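PDB 5JOS: cyclohexadienyl dehydratase from Synthetic construct, which probably catalyses the decarboxylating dehydration of prephenate to phenylpyruvate and of arogenate to phenylalanine, using a fold shared with periplasmic binding proteins. Local coordinates for residues 17-22 with 218-223; 43-48 with 64-69; 77-82 with 97-102. All blocks are in the same frame, centred on the assembly; numbering follows the deposited sequence.

Contact 1 of 3, residues 17-22 with 218-223; sequences DEIMER and QEFLNY
Asp-17 OD2 and Glu-219 OE2 are both hydrogen-bonded to the same hydroxyl, Ser-14 OG, so two carboxylates from different helices share one partner. The carboxylate oxygens themselves, Asp-17 OD2 and Glu-219 OE2, stay 4.1 Å apart and make no bond to each other. The two carboxylate planes stand at 90° to each other. Like charges at this spacing would probably raise the apparent pKa of one or both acids. Asp-17 reaches the spot with CG beside its backbone N (chi1 -68°), while the Glu-219 chain is extended beyond CG.

Deeper in the interface the contact turns apolar. Ile-19 CD1 lies over one face of the Phe-220 ring, 3.9 Å from the ring centroid and 10° off the normal, which is the geometry of a CH-pi contact. The evidence for a central placement is the even spread of distances: all six ring carbons of Phe-220 are 3.9 to 4.3 Å from Ile-19 CD1, with CZ nearest and CG farthest. Both side chains are buried, and they cross at about a right angle. Phe-220 also touches Arg-15 and Leu-16 of helix 15-22, and Met-213 of strand 205-213. Replacing Phe-220 by alanine would remove the ring and is likely to leave the Ile-19 methyl without its aromatic face, opening a gap between the two helices. Further along, Met-20 and Tyr-223 both rest on Leu-60 of helix 48-60. The whole is helix-to-helix packing, helix 15-22 near the N terminus against the start of helix 218-233, within a solute-binding protein of family 3.

Contact 2 of 3, residues 43-48 with 64-69; sequences GQYTGF and VEFVPT
A beta-alpha-beta crossover joins strand 24-29 through helix 48-60 to its parallel neighbour, strand 63-68, and the contact pairs Tyr-45, on the short antiparallel ribbon 38-39/45-46 inserted in that crossover, with Phe-66 and Pro-68 on the outermost strand. The CD2-CE2 side of the Tyr-45 ring lies against the start of the Phe-66 side chain: Tyr-45 CE2 is 3.7 Å from Phe-66 CB, and Tyr-45 CD2 is 4.0 Å from Phe-66 CG. The ring planes meet at 42° with centroids of Tyr-45 and Phe-66 5.3 Å apart, an oblique pairing. Both CG atoms sit beside their own backbone N (chi1 -75° for Tyr-45, -72° for Phe-66), and the two side chains run antiparallel, each passing the other's base. That overlap carries the phenol beyond Phe-66 to Pro-68, where Tyr-45 OH is 3.8 Å from Pro-68 CG. Over one face of the Phe-66 ring, off-centre and nearer the ring's margin, lies Val-64 CG2. Ile-50 of helix 48-60 touches both aromatic side chains, and Arg-39 makes a cation-pi contact with Tyr-45.

No hydrogen bond crosses between the two segments. Nonpolar contact near the surface, including the phenol oxygen resting on the proline ring, carries the association, consistent with dispersion and exclusion of water as its main source, with the arginine charge probably polarising the tyrosine ring.

Contact 3 of 3, residues 77-82 with 97-102; sequences DLQADK and QKKADF
No flat ring comes between Leu-78 and Ala-100, whose methyls meet directly; the one aromatic ring of the two segments, Phe-102, has the backbone N of Gln-97 at its edge, in plane, and touches Met-212 and Val-92. Leu-78 CD2 lies 3.6 Å from Ala-100 CB, and both residues are buried. With CG opposite the backbone N (chi1 179°), Leu-78 extends from the helix and puts that one methyl branch onto the alanine. At the exposed margin the chain of Gln-79, extended beyond CG, runs slantwise over Lys-99; Gln-79 CG is 4.2 Å from Lys-99 O, and the amide end lies beside the base of the lysine, whose own chain then leads away.

The helix ends just past Leu-78 and Gln-79 in a Schellman motif: Lys-82 N bonds Asp-77 O at 3.1 Å, Asp-81 N bonds Leu-78 O, and Asp-81, with positive phi, is the C-prime residue. Asp-81 OD1 also forms a salt bridge with Arg-26 of strand 24-29. Met-212 of strand 205-213 touches both Leu-78 and Ala-100, and Met-75 packs on Ala-100, so the C-terminal end of helix 74-79 is seated against the approach to strand 101-102 and its antiparallel neighbour 205-213.

In the fold
From the N terminus, helix 15-22 opens contact 1, which closes only when the chain reaches helix 218-233. Contacts 2 and 3 both fall within that long span and follow each other without crossing: the first closes across helix 48-60, the second across residues 83-96. Strand 63-68 and helix 74-79 are consecutive, and Thr-69 OG1 lies 2.7 Å from Asp-77 OD2, a probable hydrogen bond joining contacts 2 and 3. Contact 3 also touches contact 1, where Leu-221 packs on Phe-102. Contact 1 sets the N-terminal helix against a late one, contact 2 ties ribbon 38-39/45-46 to the parallel sheet, and contact 3 ties helix 74-79 to the approach to strand 101-102, beside strand 205-213.

Contact 1 of 3, residues 17-22 with 218-223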
loop_
_atom_site.group_PDB
_atom_site.type_symbol
_atom_site.label_atom_id
_atom_site.label_comp_id
_atom_site.label_asym_id
_atom_site.label_seq_id
_atom_site.Cartn_x
_atom_site.Cartn_y
_atom_site.Cartn_z
ATOM N N ASP A 17 21.720 15.097 -7.996
ATOM C CA ASP A 17 22.266 16.448 -8.052
ATOM C C ASP A 17 21.356 17.488 -8.637
ATOM O O ASP A 17 21.393 18.630 -8.121
ATOM C CB ASP A 17 23.543 16.504 -8.844
ATOM C CG ASP A 17 24.631 15.804 -8.162
ATOM O OD1 ASP A 17 24.906 16.142 -6.995
ATOM O OD2 ASP A 17 25.178 14.871 -8.756
ATOM N N GLU A 18 20.623 17.134 -9.728
ATOM C CA GLU A 18 19.770 18.071 -10.413
ATOM C C GLU A 18 18.751 18.552 -9.403
ATOM O O GLU A 18 18.367 19.721 -9.367
ATOM C CB GLU A 18 19.025 17.399 -11.626
ATOM N N ILE A 19 18.214 17.606 -8.637
ATOM C CA ILE A 19 17.171 17.905 -7.620
ATOM C C ILE A 19 17.751 18.873 -6.602
ATOM O O ILE A 19 17.152 19.931 -6.295
ATOM C CB ILE A 19 16.682 16.623 -6.898
ATOM C CG1 ILE A 19 15.973 15.688 -7.890
ATOM C CG2 ILE A 19 15.694 16.951 -5.779
ATOM C CD1 ILE A 19 15.959 14.224 -7.484
ATOM N N MET A 20 18.929 18.538 -6.077
ATOM C CA MET A 20 19.513 19.455 -5.086
ATOM C C MET A 20 19.848 20.803 -5.677
ATOM O O MET A 20 19.527 21.834 -5.070
ATOM C CB MET A 20 20.700 18.856 -4.318
ATOM C CG MET A 20 20.116 18.180 -3.071
ATOM S SD MET A 20 21.067 16.800 -2.537
ATOM C CE MET A 20 19.787 15.858 -1.813
ATOM N N GLU A 21 20.383 20.823 -6.896
ATOM C CA GLU A 21 20.707 22.102 -7.517
ATOM C C GLU A 21 19.453 22.911 -7.824
ATOM O O GLU A 21 19.504 24.104 -7.667
ATOM C CB GLU A 21 21.601 21.928 -8.746
ATOM C CG GLU A 21 22.909 21.244 -8.375
ATOM C CD GLU A 21 23.804 20.981 -9.564
ATOM O OE1 GLU A 21 23.702 21.767 -10.516
ATOM O OE2 GLU A 21 24.636 20.039 -9.532
ATOM N N ARG A 22 18.339 22.295 -8.226
ATOM C CA ARG A 22 17.120 23.050 -8.533
ATOM C C ARG A 22 16.383 23.493 -7.263
ATOM O O ARG A 22 15.600 24.432 -7.308
ATOM C CB ARG A 22 16.165 22.180 -9.382
ATOM C CG ARG A 22 14.799 22.826 -9.740
ATOM C CD ARG A 22 13.885 21.960 -10.644
ATOM N NE ARG A 22 13.513 20.686 -10.028
ATOM C CZ ARG A 22 13.921 19.452 -10.388
ATOM N NH1 ARG A 22 14.729 19.270 -11.418
ATOM N NH2 ARG A 22 13.531 18.374 -9.678
ATOM N N GLN A 218 20.924 5.008 -10.335
ATOM C CA GLN A 218 20.956 4.203 -9.066
ATOM C C GLN A 218 21.178 5.103 -7.835
ATOM O O GLN A 218 20.892 4.673 -6.727
ATOM C CB GLN A 218 21.923 3.009 -9.061
ATOM C CG GLN A 218 21.428 1.748 -9.775
ATOM C CD GLN A 218 19.901 1.571 -9.956
ATOM O OE1 GLN A 218 19.215 2.238 -10.799
ATOM N NE2 GLN A 218 19.362 0.603 -9.223
ATOM N N GLU A 219 21.673 6.334 -8.041
ATOM C CA GLU A 219 22.008 7.193 -6.965
ATOM C C GLU A 219 20.760 7.664 -6.251
ATOM O O GLU A 219 20.616 7.445 -5.069
ATOM C CB GLU A 219 22.800 8.392 -7.497
ATOM C CG GLU A 219 23.621 9.050 -6.421
ATOM C CD GLU A 219 24.623 10.073 -6.967
ATOM O OE1 GLU A 219 25.801 9.696 -7.174
ATOM O OE2 GLU A 219 24.185 11.235 -7.200
ATOM N N PHE A 220 19.794 8.203 -6.986
ATOM C CA PHE A 220 18.556 8.606 -6.359
ATOM C C PHE A 220 17.838 7.384 -5.778
ATOM O O PHE A 220 17.335 7.387 -4.656
ATOM C CB PHE A 220 17.681 9.317 -7.363
ATOM C CG PHE A 220 16.427 9.978 -6.780
ATOM C CD1 PHE A 220 16.384 10.449 -5.520
ATOM C CD2 PHE A 220 15.309 10.101 -7.548
ATOM C CE1 PHE A 220 15.259 11.071 -5.014
ATOM C CE2 PHE A 220 14.172 10.699 -7.069
ATOM C CZ PHE A 220 14.148 11.208 -5.795
ATOM N N LEU A 221 17.811 6.307 -6.520
ATOM C CA LEU A 221 17.082 5.152 -6.060
ATOM C C LEU A 221 17.720 4.642 -4.732
ATOM O O LEU A 221 17.027 4.268 -3.803
ATOM C CB LEU A 221 17.113 4.052 -7.087
ATOM C CG LEU A 221 16.594 2.738 -6.523
ATOM C CD1 LEU A 221 15.099 2.815 -6.588
ATOM C CD2 LEU A 221 17.051 1.484 -7.234
ATOM N N ASN A 222 19.036 4.560 -4.684
ATOM C CA ASN A 222 19.716 4.155 -3.427
ATOM C C ASN A 222 19.421 5.106 -2.259
ATOM O O ASN A 222 19.311 4.650 -1.125
ATOM C CB ASN A 222 21.203 4.136 -3.625
ATOM C CG ASN A 222 21.649 2.939 -4.452
ATOM O OD1 ASN A 222 20.904 2.052 -4.761
ATOM N ND2 ASN A 222 22.850 2.953 -4.816
ATOM N N TYR A 223 19.409 6.411 -2.545
ATOM C CA TYR A 223 19.021 7.361 -1.523
ATOM C C TYR A 223 17.645 7.009 -1.017
ATOM O O TYR A 223 17.410 6.938 0.149
ATOM C CB TYR A 223 18.947 8.794 -2.072
ATOM C CG TYR A 223 18.767 9.881 -0.998
ATOM C CD1 TYR A 223 17.524 10.134 -0.421
ATOM C CD2 TYR A 223 19.845 10.692 -0.587
ATOM C CE1 TYR A 223 17.385 11.107 0.580
ATOM C CE2 TYR A 223 19.688 11.664 0.407
ATOM C CZ TYR A 223 18.445 11.869 0.978
ATOM O OH TYR A 223 18.243 12.845 1.946
#

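Contact 2 of 3, residues 43-48 with 64-69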
loop_
_atom_site.group_PDB
_atom_site.type_symbol
_atom_site.label_atom_id
_atom_site.label_comp_id
_atom_site.label_asym_id
_atom_site.label_seq_id
_atom_site.Cartn_x
_atom_site.Cartn_y
_atom_site.Cartn_z
ATOM N N GLY A 43 -9.184 21.284 -2.112
ATOM C CA GLY A 43 -8.580 20.828 -3.352
ATOM C C GLY A 43 -7.066 20.938 -3.275
ATOM O O GLY A 43 -6.393 21.052 -4.295
ATOM N N GLN A 44 -6.513 20.928 -2.065
ATOM C CA GLN A 44 -5.070 20.698 -1.878
ATOM C C GLN A 44 -4.823 19.187 -1.779
ATOM O O GLN A 44 -5.694 18.441 -1.315
ATOM C CB GLN A 44 -4.636 21.245 -0.532
ATOM C CG GLN A 44 -4.755 22.749 -0.356
ATOM C CD GLN A 44 -4.193 23.481 -1.553
ATOM O OE1 GLN A 44 -4.939 24.092 -2.318
ATOM N NE2 GLN A 44 -2.878 23.379 -1.753
ATOM N N TYR A 45 -3.586 18.770 -2.012
ATOM C CA TYR A 45 -3.242 17.369 -1.951
ATOM C C TYR A 45 -3.189 16.860 -0.529
ATOM O O TYR A 45 -2.660 17.503 0.356
ATOM C CB TYR A 45 -1.893 17.096 -2.594
ATOM C CG TYR A 45 -1.946 17.139 -4.072
ATOM C CD1 TYR A 45 -2.515 16.098 -4.788
ATOM C CD2 TYR A 45 -1.462 18.237 -4.783
ATOM C CE1 TYR A 45 -2.598 16.138 -6.178
ATOM C CE2 TYR A 45 -1.492 18.255 -6.180
ATOM C CZ TYR A 45 -2.065 17.188 -6.871
ATOM O OH TYR A 45 -2.089 17.194 -8.267
ATOM N N THR A 46 -3.752 15.685 -0.322
ATOM C CA THR A 46 -3.751 15.060 0.978
ATOM C C THR A 46 -3.615 13.545 0.800
ATOM O O THR A 46 -3.962 12.996 -0.264
ATOM C CB THR A 46 -4.976 15.495 1.792
ATOM O OG1 THR A 46 -4.901 14.936 3.088
ATOM C CG2 THR A 46 -6.325 15.035 1.218
ATOM N N GLY A 47 -3.062 12.901 1.828
ATOM C CA GLY A 47 -2.982 11.465 1.866
ATOM C C GLY A 47 -1.675 10.931 2.412
ATOM O O GLY A 47 -0.702 11.667 2.615
ATOM N N PHE A 48 -1.658 9.615 2.561
ATOM C CA PHE A 48 -0.488 8.873 3.001
ATOM C C PHE A 48 0.809 9.230 2.259
ATOM O O PHE A 48 1.823 9.541 2.888
ATOM C CB PHE A 48 -0.838 7.378 2.834
ATOM C CG PHE A 48 0.186 6.376 3.345
ATOM C CD1 PHE A 48 1.341 6.112 2.635
ATOM C CD2 PHE A 48 -0.107 5.570 4.402
ATOM C CE1 PHE A 48 2.229 5.133 3.053
ATOM C CE2 PHE A 48 0.790 4.593 4.852
ATOM C CZ PHE A 48 1.960 4.387 4.179
ATOM N N VAL A 64 8.992 20.448 -1.954
ATOM C CA VAL A 64 8.213 19.473 -2.709
ATOM C C VAL A 64 7.368 20.181 -3.772
ATOM O O VAL A 64 6.806 21.207 -3.533
ATOM C CB VAL A 64 7.372 18.576 -1.765
ATOM C CG1 VAL A 64 6.239 19.342 -1.131
ATOM C CG2 VAL A 64 6.833 17.414 -2.500
ATOM N N GLU A 65 7.351 19.700 -4.989
ATOM C CA GLU A 65 6.388 20.228 -5.957
ATOM C C GLU A 65 5.592 19.040 -6.497
ATOM O O GLU A 65 6.169 18.097 -7.036
ATOM C CB GLU A 65 7.114 20.884 -7.113
ATOM C CG GLU A 65 6.204 21.352 -8.218
ATOM C CD GLU A 65 6.962 21.782 -9.466
ATOM O OE1 GLU A 65 8.148 22.180 -9.410
ATOM O OE2 GLU A 65 6.338 21.738 -10.528
ATOM N N PHE A 66 4.292 19.063 -6.295
ATOM C CA PHE A 66 3.426 18.025 -6.781
ATOM C C PHE A 66 3.079 18.213 -8.259
ATOM O O PHE A 66 2.594 19.238 -8.652
ATOM C CB PHE A 66 2.185 17.990 -5.911
ATOM C CG PHE A 66 2.465 17.430 -4.560
ATOM C CD1 PHE A 66 2.863 16.108 -4.416
ATOM C CD2 PHE A 66 2.453 18.240 -3.441
ATOM C CE1 PHE A 66 3.206 15.608 -3.177
ATOM C CE2 PHE A 66 2.743 17.726 -2.174
ATOM C CZ PHE A 66 3.136 16.414 -2.055
ATOM N N VAL A 67 3.335 17.220 -9.091
ATOM C CA VAL A 67 3.038 17.363 -10.523
ATOM C C VAL A 67 1.870 16.434 -10.828
ATOM O O VAL A 67 2.032 15.239 -10.672
ATOM C CB VAL A 67 4.275 17.045 -11.311
ATOM C CG1 VAL A 67 4.010 17.081 -12.850
ATOM C CG2 VAL A 67 5.363 18.049 -10.968
ATOM N N PRO A 68 0.673 16.987 -11.198
ATOM C CA PRO A 68 -0.493 16.196 -11.548
ATOM C C PRO A 68 -0.112 15.192 -12.663
ATOM O O PRO A 68 0.588 15.552 -13.589
ATOM C CB PRO A 68 -1.497 17.206 -12.087
ATOM C CG PRO A 68 -1.012 18.577 -11.661
ATOM C CD PRO A 68 0.430 18.444 -11.270
ATOM N N THR A 69 -0.474 13.927 -12.496
ATOM C CA THR A 69 -0.414 12.970 -13.574
ATOM C C THR A 69 -1.707 12.128 -13.445
ATOM O O THR A 69 -2.506 12.326 -12.495
ATOM C CB THR A 69 0.905 12.149 -13.509
ATOM O OG1 THR A 69 1.097 11.342 -14.682
ATOM C CG2 THR A 69 0.895 11.260 -12.380
#

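Contact 3 of 3, residues 77-82 with 97-102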
loop_
_atom_site.group_PDB
_atom_site.type_symbol
_atom_site.label_atom_id
_atom_site.label_comp_id
_atom_site.label_asym_id
_atom_site.label_seq_id
_atom_site.Cartn_x
_atom_site.Cartn_y
_atom_site.Cartn_z
ATOM N N ASP A 77 4.600 10.175 -18.761
ATOM C CA ASP A 77 5.063 11.338 -18.002
ATOM C C ASP A 77 6.373 11.053 -17.291
ATOM O O ASP A 77 7.337 11.826 -17.347
ATOM C CB ASP A 77 4.049 11.799 -16.962
ATOM C CG ASP A 77 2.862 12.442 -17.593
ATOM O OD1 ASP A 77 2.894 12.665 -18.817
ATOM O OD2 ASP A 77 1.852 12.629 -16.908
ATOM N N LEU A 78 6.441 9.904 -16.648
ATOM C CA LEU A 78 7.676 9.557 -15.970
ATOM C C LEU A 78 8.824 9.479 -16.976
ATOM O O LEU A 78 9.902 10.000 -16.741
ATOM C CB LEU A 78 7.538 8.221 -15.258
ATOM C CG LEU A 78 8.812 7.757 -14.513
ATOM C CD1 LEU A 78 9.132 8.741 -13.419
ATOM C CD2 LEU A 78 8.721 6.386 -13.896
ATOM N N GLN A 79 8.616 8.825 -18.118
ATOM C CA GLN A 79 9.719 8.700 -19.060
ATOM C C GLN A 79 10.156 10.010 -19.720
ATOM O O GLN A 79 11.289 10.095 -20.190
ATOM C CB GLN A 79 9.364 7.740 -20.159
ATOM C CG GLN A 79 9.511 6.316 -19.704
ATOM C CD GLN A 79 8.900 5.385 -20.716
ATOM O OE1 GLN A 79 7.751 4.994 -20.571
ATOM N NE2 GLN A 79 9.633 5.091 -21.785
ATOM N N ALA A 80 9.215 10.950 -19.847
ATOM C CA ALA A 80 9.426 12.239 -20.403
ATOM C C ALA A 80 9.873 13.237 -19.319
ATOM O O ALA A 80 9.896 14.429 -19.556
ATOM C CB ALA A 80 8.169 12.741 -21.064
ATOM N N ASP A 81 10.297 12.748 -18.177
ATOM C CA ASP A 81 10.934 13.572 -17.159
ATOM C C ASP A 81 10.016 14.777 -16.665
ATOM O O ASP A 81 10.508 15.897 -16.382
ATOM C CB ASP A 81 12.314 14.035 -17.721
ATOM C CG ASP A 81 13.175 14.699 -16.693
ATOM O OD1 ASP A 81 13.082 14.405 -15.462
ATOM O OD2 ASP A 81 13.915 15.578 -17.123
ATOM N N LYS A 82 8.710 14.536 -16.564
ATOM C CA LYS A 82 7.743 15.470 -15.948
ATOM C C LYS A 82 7.922 15.605 -14.450
ATOM O O LYS A 82 7.428 16.520 -13.853
ATOM C CB LYS A 82 6.306 14.993 -16.206
ATOM C CG LYS A 82 5.570 15.630 -17.364
ATOM C CD LYS A 82 6.407 15.516 -18.611
ATOM C CE LYS A 82 6.189 16.691 -19.564
ATOM N NZ LYS A 82 4.794 16.721 -20.078
ATOM N N GLN A 97 7.413 -2.116 -14.092
ATOM C CA GLN A 97 8.845 -2.323 -13.939
ATOM C C GLN A 97 9.611 -2.360 -15.207
ATOM O O GLN A 97 10.835 -2.177 -15.193
ATOM C CB GLN A 97 9.119 -3.662 -13.342
ATOM C CG GLN A 97 8.666 -3.658 -11.898
ATOM C CD GLN A 97 8.617 -5.091 -11.385
ATOM O OE1 GLN A 97 7.789 -5.922 -11.858
ATOM N NE2 GLN A 97 9.430 -5.382 -10.371
ATOM N N LYS A 98 8.946 -2.663 -16.311
ATOM C CA LYS A 98 9.628 -2.642 -17.579
ATOM C C LYS A 98 10.121 -1.270 -17.966
ATOM O O LYS A 98 11.066 -1.135 -18.717
ATOM C CB LYS A 98 8.703 -3.152 -18.687
ATOM C CG LYS A 98 8.737 -4.663 -18.764
ATOM C CD LYS A 98 7.612 -5.226 -19.614
ATOM C CE LYS A 98 7.652 -4.707 -21.037
ATOM N NZ LYS A 98 6.885 -5.621 -21.946
ATOM N N LYS A 99 9.464 -0.248 -17.504
ATOM C CA LYS A 99 9.751 1.072 -17.982
ATOM C C LYS A 99 10.180 1.961 -16.857
ATOM O O LYS A 99 10.341 3.141 -17.123
ATOM C CB LYS A 99 8.492 1.695 -18.602
ATOM C CG LYS A 99 7.810 0.843 -19.702
ATOM C CD LYS A 99 6.298 0.840 -19.443
ATOM C CE LYS A 99 5.497 -0.141 -20.298
ATOM N NZ LYS A 99 5.473 0.375 -21.686
ATOM N N ALA A 100 10.311 1.441 -15.630
ATOM C CA ALA A 100 10.627 2.286 -14.449
ATOM C C ALA A 100 11.326 1.472 -13.391
ATOM O O ALA A 100 11.293 0.253 -13.429
ATOM C CB ALA A 100 9.381 2.884 -13.868
ATOM N N ASP A 101 12.056 2.123 -12.509
ATOM C CA ASP A 101 12.632 1.440 -11.380
ATOM C C ASP A 101 11.674 1.715 -10.164
ATOM O O ASP A 101 11.121 2.794 -9.996
ATOM C CB ASP A 101 14.002 2.036 -11.023
ATOM C CG ASP A 101 15.183 1.549 -11.892
ATOM O OD1 ASP A 101 15.117 0.405 -12.398
ATOM O OD2 ASP A 101 16.186 2.344 -12.030
ATOM N N PHE A 102 11.547 0.761 -9.276
ATOM C CA PHE A 102 10.808 0.939 -8.037
ATOM C C PHE A 102 11.740 0.892 -6.820
ATOM O O PHE A 102 12.647 0.080 -6.785
ATOM C CB PHE A 102 9.786 -0.177 -7.940
ATOM C CG PHE A 102 8.527 0.091 -8.704
ATOM C CD1 PHE A 102 7.495 0.754 -8.115
ATOM C CD2 PHE A 102 8.358 -0.401 -9.957
ATOM C CE1 PHE A 102 6.301 0.953 -8.745
ATOM C CE2 PHE A 102 7.161 -0.180 -10.640
ATOM C CZ PHE A 102 6.138 0.484 -10.035
#